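Local coordinates for protein type III Pentaketide Synthase (Neurospora crassa, PDB 3EUO) that probably builds pentaketides by repeated acyl transfer and condensation, as a type III polyketide synthase of the chalcone/stilbene synthase family, at residues G9-P14 against A85-R90; S52-P57 against F201-S206; S108-D113 against A173-T178. One frame throughout, in Å; residues are numbered along the deposited sequence.

From the N terminus, strand 4-11 runs through the large mixed sheet and opens contact 1 with residues 9-14. Before that contact closes, strand 51-53 opens contact 2, so the two cross when helix 70-96 returns to strand 4-11 at residues 85-90. Contact 3 then opens at residues 108-113 and closes at 173-178. It is nested within contact 2, which closes only at residues 201-206. Strand 204-211 lies between strands 4-11 and 168-175, so all three contacts meet on neighbouring strands: contact 1 ties a covering helix to the sheet, contact 2 a peripheral strand, and contact 3 joins two sheet strands at their C-terminal ends.

Contact 1 of 3, residues G9-P14 against A85-R90; sequences GVQYPP and AVEASR
The side-chain amide of Gln11 and the carboxylate of Glu87 are turned almost square to each other, their planes 82° apart, and they meet through the amide face rather than through a direct polar bond. Glu87 CG lies over one face of the amide at its oxygen end, 3.3 Å from Gln11 OE1. A water sits nearer the oxygen edge, tilted toward that same face, and joins the two groups: it donates to Gln11 OE1 at 3.0 Å and to Glu87 OE2 at 2.8 Å. Both chains leave the backbone with CG anti to N and then bend, Gln11 at chi2 68°, which folds its amide back beside the methylenes of Glu87. Lys91 adds another donor to Gln11 OE1 and also bonds Val10 O.

This pair borders the place where helix 70-96 packs on strand 4-11 of the mixed sheet in the thiolase-like fold. The two short segments run nearly antiparallel, their axes 6.1 Å apart, and so close an approach demands small residues. Gly9 CA offers a C-H contact to Ala88 O at 3.5 Å; glycine fits here because a beta carbon would run into that oxygen. The Ala88 methyl lies alongside the strand backbone, CB 3.8 Å from Gly9 O. Shortened to an alanine, Gln11 would probably lose the acceptor that Lys91 and the water share, and uncover Glu87 CG. One residue further along the helix, Ser89 faces strand 168-175, its hydroxyl satisfied by Ala85 O at 2.8 Å from Ser89 OG; OG and Ser89 N reach that oxygen from opposite faces of the carbonyl plane.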
loop_
_atom_site.group_PDB
_atom_site.type_symbol
_atom_site.label_atom_id
_atom_site.label_comp_id
_atom_site.label_asym_id
_atom_site.label_seq_id
_atom_site.Cartn_x
_atom_site.Cartn_y
_atom_site.Cartn_z
ATOM N N GLY A 9 -3.574 15.281 14.617
ATOM C CA GLY A 9 -2.610 14.969 15.661
ATOM C C GLY A 9 -1.235 14.746 15.077
ATOM O O GLY A 9 -1.094 14.216 13.968
ATOM N N VAL A 10 -0.220 15.151 15.830
ATOM C CA VAL A 10 1.160 15.037 15.386
ATOM C C VAL A 10 1.988 14.589 16.573
ATOM O O VAL A 10 1.791 15.065 17.694
ATOM C CB VAL A 10 1.693 16.389 14.848
ATOM C CG1 VAL A 10 3.162 16.276 14.413
ATOM C CG2 VAL A 10 0.830 16.889 13.690
ATOM N N GLN A 11 2.904 13.656 16.330
ATOM C CA GLN A 11 3.826 13.233 17.374
ATOM C C GLN A 11 5.225 13.050 16.813
ATOM O O GLN A 11 5.508 12.083 16.099
ATOM C CB GLN A 11 3.343 11.954 18.073
ATOM C CG GLN A 11 4.221 11.521 19.245
ATOM C CD GLN A 11 4.162 12.485 20.422
ATOM O OE1 GLN A 11 3.140 13.124 20.673
ATOM N NE2 GLN A 11 5.266 12.587 21.151
ATOM N N TYR A 12 6.089 14.006 17.129
ATOM C CA TYR A 12 7.502 13.886 16.832
ATOM C C TYR A 12 8.161 13.051 17.927
ATOM O O TYR A 12 7.673 13.025 19.064
ATOM C CB TYR A 12 8.149 15.276 16.737
ATOM C CG TYR A 12 7.843 16.012 15.446
ATOM C CD1 TYR A 12 8.509 15.690 14.261
ATOM C CD2 TYR A 12 6.890 17.043 15.408
ATOM C CE1 TYR A 12 8.235 16.374 13.061
ATOM C CE2 TYR A 12 6.613 17.729 14.220
ATOM C CZ TYR A 12 7.283 17.388 13.050
ATOM O OH TYR A 12 7.008 18.060 11.869
ATOM N N PRO A 13 9.254 12.346 17.592
ATOM C CA PRO A 13 10.020 11.600 18.590
ATOM C C PRO A 13 10.770 12.526 19.561
ATOM O O PRO A 13 10.751 13.750 19.372
ATOM C CB PRO A 13 10.986 10.769 17.743
ATOM C CG PRO A 13 11.110 11.526 16.462
ATOM C CD PRO A 13 9.813 12.192 16.234
ATOM N N PRO A 14 11.410 11.949 20.600
ATOM C CA PRO A 14 12.037 12.718 21.688
ATOM C C PRO A 14 13.228 13.593 21.301
ATOM O O PRO A 14 13.483 14.597 21.974
ATOM C CB PRO A 14 12.527 11.628 22.649
ATOM C CG PRO A 14 11.741 10.409 22.304
ATOM C CD PRO A 14 11.548 10.500 20.826
ATOM N N ALA A 85 2.852 6.853 15.997
ATOM C CA ALA A 85 1.636 6.735 15.194
ATOM C C ALA A 85 0.407 6.550 16.084
ATOM O O ALA A 85 -0.663 7.104 15.811
ATOM C CB ALA A 85 1.768 5.583 14.218
ATOM N N VAL A 86 0.572 5.775 17.153
ATOM C CA VAL A 86 -0.511 5.548 18.100
ATOM C C VAL A 86 -0.885 6.878 18.769
ATOM O O VAL A 86 -2.062 7.224 18.847
ATOM C CB VAL A 86 -0.163 4.453 19.143
ATOM C CG1 VAL A 86 -1.232 4.368 20.231
ATOM C CG2 VAL A 86 -0.004 3.083 18.462
ATOM N N GLU A 87 0.118 7.633 19.210
ATOM C CA GLU A 87 -0.150 8.903 19.904
ATOM C C GLU A 87 -0.746 9.985 18.991
ATOM O O GLU A 87 -1.673 10.699 19.392
ATOM C CB GLU A 87 1.111 9.393 20.626
ATOM C CG GLU A 87 0.967 10.737 21.354
ATOM C CD GLU A 87 -0.036 10.713 22.514
ATOM O OE1 GLU A 87 -0.436 9.620 22.976
ATOM O OE2 GLU A 87 -0.420 11.811 22.970
ATOM N N ALA A 88 -0.227 10.094 17.764
ATOM C CA ALA A 88 -0.762 11.032 16.772
ATOM C C ALA A 88 -2.227 10.710 16.458
ATOM O O ALA A 88 -3.074 11.599 16.415
ATOM C CB ALA A 88 0.075 10.996 15.495
ATOM N N SER A 89 -2.509 9.427 16.255
ATOM C CA SER A 89 -3.865 8.959 15.988
ATOM C C SER A 89 -4.794 9.239 17.164
ATOM O O SER A 89 -5.944 9.635 16.959
ATOM C CB SER A 89 -3.861 7.464 15.660
ATOM O OG SER A 89 -3.111 7.207 14.477
ATOM N N ARG A 90 -4.292 9.018 18.383
ATOM C CA ARG A 90 -5.069 9.291 19.592
ATOM C C ARG A 90 -5.493 10.756 19.676
ATOM O O ARG A 90 -6.632 11.057 20.029
ATOM C CB ARG A 90 -4.282 8.926 20.851
ATOM C CG ARG A 90 -4.231 7.438 21.158
ATOM C CD ARG A 90 -3.678 7.179 22.576
ATOM N NE ARG A 90 -3.355 5.767 22.798
ATOM C CZ ARG A 90 -4.250 4.810 23.050
ATOM N NH1 ARG A 90 -5.549 5.093 23.120
ATOM N NH2 ARG A 90 -3.841 3.558 23.232
HETATM O O HOH W 1 1.482 13.896 22.989
#

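Contact 2 of 3, residues S52-P57 against F201-S206; sequences SSIGNP and FSDCAS
The end of strand 51-53 docks on the loop that leads into strand 204-211, with Ser52 and Ile54 meeting Asp203 through one backbone and one side-chain hydrogen bond. Asp203 N donates to Ser52 O at 2.9 Å, arriving from above the carbonyl plane, 40° out of it. Beside that bond, Ser202 CB presses on the same oxygen at 3.3 Å. Serine suits position 202 through its hydroxyl, which bonds Ser330 OG and His327 O, while Ser52 OG bonds His327 ND1.

The carboxylate of Asp203 carries the rest. Ile54 N donates to Asp203 OD2 at 3.0 Å, nearly straight, at 162°, meeting the anti lone pair of OD2, the one away from OD1. With Asp203 CG anti to the carbonyl carbon (chi1 -53°), the acid is swung toward the incoming chain just where strand 51-53 gives way to a loop. Within the thiolase-like fold, this joins a small two-stranded sheet at the periphery to the large mixed sheet: the aspartate supplies an acceptor to a backbone N-H after the strand pairing with residues 15-17 has ended. Thr178 OG1 shares OD2, and Ser177 N donates to OD1, so one short acid ties the ends of two sheet strands to this peripheral one. Both branches of Ile54 face OD2, CG1 at 3.6 Å and CG2 at 3.7 Å, while the residue also packs on Val76 and Asp80 of helix 70-96. Ser53 bends back on its own loop, its OG donating to Gly55 O at 2.9 Å and bonding Thr178. Asp203 O is buried with no polar partner in the model, and Ser52 CB lies 3.4 Å from it.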
loop_
_atom_site.group_PDB
_atom_site.type_symbol
_atom_site.label_atom_id
_atom_site.label_comp_id
_atom_site.label_asym_id
_atom_site.label_seq_id
_atom_site.Cartn_x
_atom_site.Cartn_y
_atom_site.Cartn_z
ATOM N N SER A 52 14.062 16.043 13.649
ATOM C CA SER A 52 13.467 15.182 14.659
ATOM C C SER A 52 13.902 13.739 14.427
ATOM O O SER A 52 13.930 13.282 13.288
ATOM C CB SER A 52 11.948 15.296 14.597
ATOM O OG SER A 52 11.533 16.569 15.090
ATOM N N SER A 53 14.244 13.039 15.507
ATOM C CA SER A 53 14.745 11.662 15.414
ATOM C C SER A 53 14.331 10.785 16.588
ATOM O O SER A 53 14.220 11.253 17.729
ATOM C CB SER A 53 16.269 11.662 15.291
ATOM O OG SER A 53 16.790 10.350 15.185
ATOM N N ILE A 54 14.117 9.505 16.295
ATOM C CA ILE A 54 13.858 8.500 17.329
ATOM C C ILE A 54 15.052 8.303 18.267
ATOM O O ILE A 54 14.903 7.752 19.358
ATOM C CB ILE A 54 13.450 7.130 16.730
ATOM C CG1 ILE A 54 14.544 6.575 15.807
ATOM C CG2 ILE A 54 12.108 7.227 16.026
ATOM C CD1 ILE A 54 15.523 5.627 16.496
ATOM N N GLY A 55 16.231 8.743 17.836
ATOM C CA GLY A 55 17.439 8.575 18.648
ATOM C C GLY A 55 18.454 9.694 18.512
ATOM O O GLY A 55 18.307 10.607 17.697
ATOM N N ASN A 56 19.492 9.625 19.338
ATOM C CA ASN A 56 20.632 10.507 19.187
ATOM C C ASN A 56 21.785 9.726 18.545
ATOM O O ASN A 56 21.673 8.514 18.358
ATOM C CB ASN A 56 21.014 11.141 20.536
ATOM C CG ASN A 56 21.477 10.127 21.562
ATOM O OD1 ASN A 56 22.012 9.069 21.222
ATOM N ND2 ASN A 56 21.283 10.455 22.837
ATOM N N PRO A 57 22.889 10.408 18.186
ATOM C CA PRO A 57 24.002 9.699 17.540
ATOM C C PRO A 57 24.617 8.511 18.312
ATOM O O PRO A 57 25.458 7.808 17.761
ATOM C CB PRO A 57 25.038 10.808 17.326
ATOM C CG PRO A 57 24.225 12.062 17.249
ATOM C CD PRO A 57 23.170 11.852 18.296
ATOM N N PHE A 201 16.296 14.411 5.874
ATOM C CA PHE A 201 15.177 13.602 6.368
ATOM C C PHE A 201 15.123 13.379 7.874
ATOM O O PHE A 201 16.148 13.211 8.537
ATOM C CB PHE A 201 15.087 12.279 5.602
ATOM C CG PHE A 201 14.563 12.438 4.210
ATOM C CD1 PHE A 201 13.196 12.591 3.984
ATOM C CD2 PHE A 201 15.435 12.451 3.122
ATOM C CE1 PHE A 201 12.698 12.743 2.685
ATOM C CE2 PHE A 201 14.950 12.606 1.815
ATOM C CZ PHE A 201 13.581 12.753 1.600
ATOM N N SER A 202 13.895 13.378 8.384
ATOM C CA SER A 202 13.612 13.250 9.806
ATOM C C SER A 202 12.442 12.288 10.065
ATOM O O SER A 202 11.834 11.754 9.120
ATOM C CB SER A 202 13.304 14.636 10.390
ATOM O OG SER A 202 12.174 15.220 9.747
ATOM N N ASP A 203 12.121 12.099 11.346
ATOM C CA ASP A 203 11.140 11.115 11.805
ATOM C C ASP A 203 9.922 11.823 12.393
ATOM O O ASP A 203 10.064 12.829 13.094
ATOM C CB ASP A 203 11.742 10.196 12.881
ATOM C CG ASP A 203 13.053 9.555 12.450
ATOM O OD1 ASP A 203 13.306 9.452 11.231
ATOM O OD2 ASP A 203 13.833 9.153 13.339
ATOM N N CYS A 204 8.737 11.289 12.109
ATOM C CA CYS A 204 7.490 11.881 12.583
ATOM C C CYS A 204 6.316 10.961 12.317
ATOM O O CYS A 204 6.357 10.135 11.407
ATOM C CB CYS A 204 7.222 13.214 11.872
ATOM S SG CYS A 204 5.793 14.151 12.501
ATOM N N ALA A 205 5.259 11.121 13.108
ATOM C CA ALA A 205 3.967 10.546 12.739
ATOM C C ALA A 205 2.928 11.635 12.839
ATOM O O ALA A 205 3.001 12.490 13.715
ATOM C CB ALA A 205 3.605 9.374 13.631
ATOM N N SER A 206 1.968 11.614 11.923
ATOM C CA SER A 206 0.900 12.595 11.935
ATOM C C SER A 206 -0.368 11.951 11.420
ATOM O O SER A 206 -0.317 11.017 10.624
ATOM C CB SER A 206 1.263 13.800 11.079
ATOM O OG SER A 206 1.518 13.410 9.747
#

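Contact 3 of 3, residues S108-D113 against A173-T178; sequences STTCTD and ALEVST
Residues 109-112 and 173-177 run side by side in the same direction, 10° apart, continuing the parallel pairing of strands 105-109 and 168-175. Thr109 faces Ala173 in a parallel bridge, and Leu174 N donates to Thr109 O at 3.2 Å, almost in line with the carbonyl. On that side of the sheet Thr109 CG2 rests on Ala173 CB, a pair of methyls small enough for the close spacing.

Past the bridge, side chains take over from the backbone. With chi1 at -172°, Thr110 swings OG1 away from its N, and the hydroxyl donates to Leu174 O at 2.7 Å. The same hydroxyl accepts from Thr112 N, an ST turn that folds the chain over Glu175. Cys111 N then meets Glu175 OE1 at 2.9 Å on its syn side, while Thr112 OG1 donates to OE1 at 2.8 Å, nearly along the C-O axis. Thr112 OG1 also accepts from Val176 N at 3.0 Å, so a single hydroxyl links the carboxylate to the backbone beyond the strand. Glu175 bends at chi2 to bring its acid under the turn. A water spans Glu175 OE2 and Thr109 OG1. Phe77 and Phe243 pack on Thr112, and Asn116 of the second subunit lies against Cys111.

With two donors on OE1, and the water, Ser332 and a weak bond from Cys111 N on OE2, the buried carboxylate is probably held in rotation, and it fastens the turn after strand 105-109 to the end of strand 168-175.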
loop_
_atom_site.group_PDB
_atom_site.type_symbol
_atom_site.label_atom_id
_atom_site.label_comp_id
_atom_site.label_asym_id
_atom_site.label_seq_id
_atom_site.Cartn_x
_atom_site.Cartn_y
_atom_site.Cartn_z
ATOM N N SER A 108 -3.372 4.453 5.720
ATOM C CA SER A 108 -2.046 4.692 6.290
ATOM C C SER A 108 -0.990 4.703 5.211
ATOM O O SER A 108 -1.164 4.099 4.159
ATOM C CB SER A 108 -1.689 3.616 7.326
ATOM O OG SER A 108 -2.683 3.540 8.337
ATOM N N THR A 109 0.117 5.377 5.486
ATOM C CA THR A 109 1.228 5.379 4.544
ATOM C C THR A 109 2.562 5.334 5.277
ATOM O O THR A 109 2.676 5.791 6.420
ATOM C CB THR A 109 1.133 6.582 3.569
ATOM O OG1 THR A 109 2.089 6.439 2.508
ATOM C CG2 THR A 109 1.339 7.900 4.283
ATOM N N THR A 110 3.551 4.735 4.621
ATOM C CA THR A 110 4.956 4.816 5.023
ATOM C C THR A 110 5.817 4.357 3.856
ATOM O O THR A 110 5.380 3.533 3.061
ATOM C CB THR A 110 5.283 3.965 6.281
ATOM O OG1 THR A 110 6.623 4.251 6.713
ATOM C CG2 THR A 110 5.141 2.455 6.005
ATOM N N CYS A 111 7.024 4.896 3.739
ATOM C CA CYS A 111 7.980 4.328 2.785
ATOM C C CYS A 111 9.226 3.811 3.502
ATOM O O CYS A 111 10.199 3.431 2.851
ATOM C CB CYS A 111 8.349 5.345 1.704
ATOM S SG CYS A 111 9.206 6.780 2.353
ATOM N N THR A 112 9.181 3.780 4.834
ATOM C CA THR A 112 10.370 3.438 5.630
ATOM C C THR A 112 10.212 2.131 6.428
ATOM O O THR A 112 10.962 1.854 7.385
ATOM C CB THR A 112 10.788 4.608 6.529
ATOM O OG1 THR A 112 9.645 5.110 7.238
ATOM C CG2 THR A 112 11.393 5.731 5.686
ATOM N N ASP A 113 9.238 1.335 6.004
ATOM C CA ASP A 113 9.004 -0.002 6.527
ATOM C C ASP A 113 8.351 -0.898 5.479
ATOM O O ASP A 113 7.655 -0.426 4.575
ATOM C CB ASP A 113 8.089 0.039 7.759
ATOM C CG ASP A 113 8.079 -1.285 8.515
ATOM O OD1 ASP A 113 9.182 -1.771 8.845
ATOM O OD2 ASP A 113 6.988 -1.836 8.777
ATOM N N ALA A 173 0.188 8.918 8.667
ATOM C CA ALA A 173 1.525 8.796 8.074
ATOM C C ALA A 173 2.564 8.614 9.165
ATOM O O ALA A 173 2.554 9.330 10.172
ATOM C CB ALA A 173 1.853 10.011 7.233
ATOM N N LEU A 174 3.443 7.638 8.975
ATOM C CA LEU A 174 4.555 7.428 9.891
ATOM C C LEU A 174 5.819 7.185 9.083
ATOM O O LEU A 174 5.842 6.326 8.195
ATOM C CB LEU A 174 4.259 6.245 10.823
ATOM C CG LEU A 174 5.407 5.629 11.636
ATOM C CD1 LEU A 174 5.996 6.614 12.655
ATOM C CD2 LEU A 174 4.927 4.364 12.335
ATOM N N GLU A 175 6.872 7.933 9.398
ATOM C CA GLU A 175 8.159 7.742 8.735
ATOM C C GLU A 175 9.273 7.758 9.763
ATOM O O GLU A 175 9.292 8.613 10.647
ATOM C CB GLU A 175 8.420 8.811 7.661
ATOM C CG GLU A 175 7.326 8.938 6.589
ATOM C CD GLU A 175 7.284 7.792 5.581
ATOM O OE1 GLU A 175 8.050 6.805 5.699
ATOM O OE2 GLU A 175 6.457 7.884 4.647
ATOM N N VAL A 176 10.150 6.767 9.671
ATOM C CA VAL A 176 11.386 6.733 10.456
ATOM C C VAL A 176 12.531 6.620 9.451
ATOM O O VAL A 176 12.845 5.528 8.964
ATOM C CB VAL A 176 11.422 5.555 11.459
ATOM C CG1 VAL A 176 12.737 5.561 12.252
ATOM C CG2 VAL A 176 10.223 5.616 12.416
ATOM N N SER A 177 13.132 7.757 9.128
ATOM C CA SER A 177 14.174 7.819 8.111
ATOM C C SER A 177 15.581 7.922 8.701
ATOM O O SER A 177 16.555 7.536 8.051
ATOM C CB SER A 177 13.935 9.027 7.209
ATOM O OG SER A 177 14.019 10.220 7.966
ATOM N N THR A 178 15.693 8.457 9.915
ATOM C CA THR A 178 17.020 8.791 10.470
ATOM C C THR A 178 17.882 7.573 10.752
ATOM O O THR A 178 19.113 7.673 10.779
ATOM C CB THR A 178 16.946 9.651 11.754
ATOM O OG1 THR A 178 16.262 8.925 12.779
ATOM C CG2 THR A 178 16.254 10.982 11.482
HETATM O O HOH W 2 4.980 7.173 2.366
HETATM O O HOH W 3 12.587 2.715 9.321
#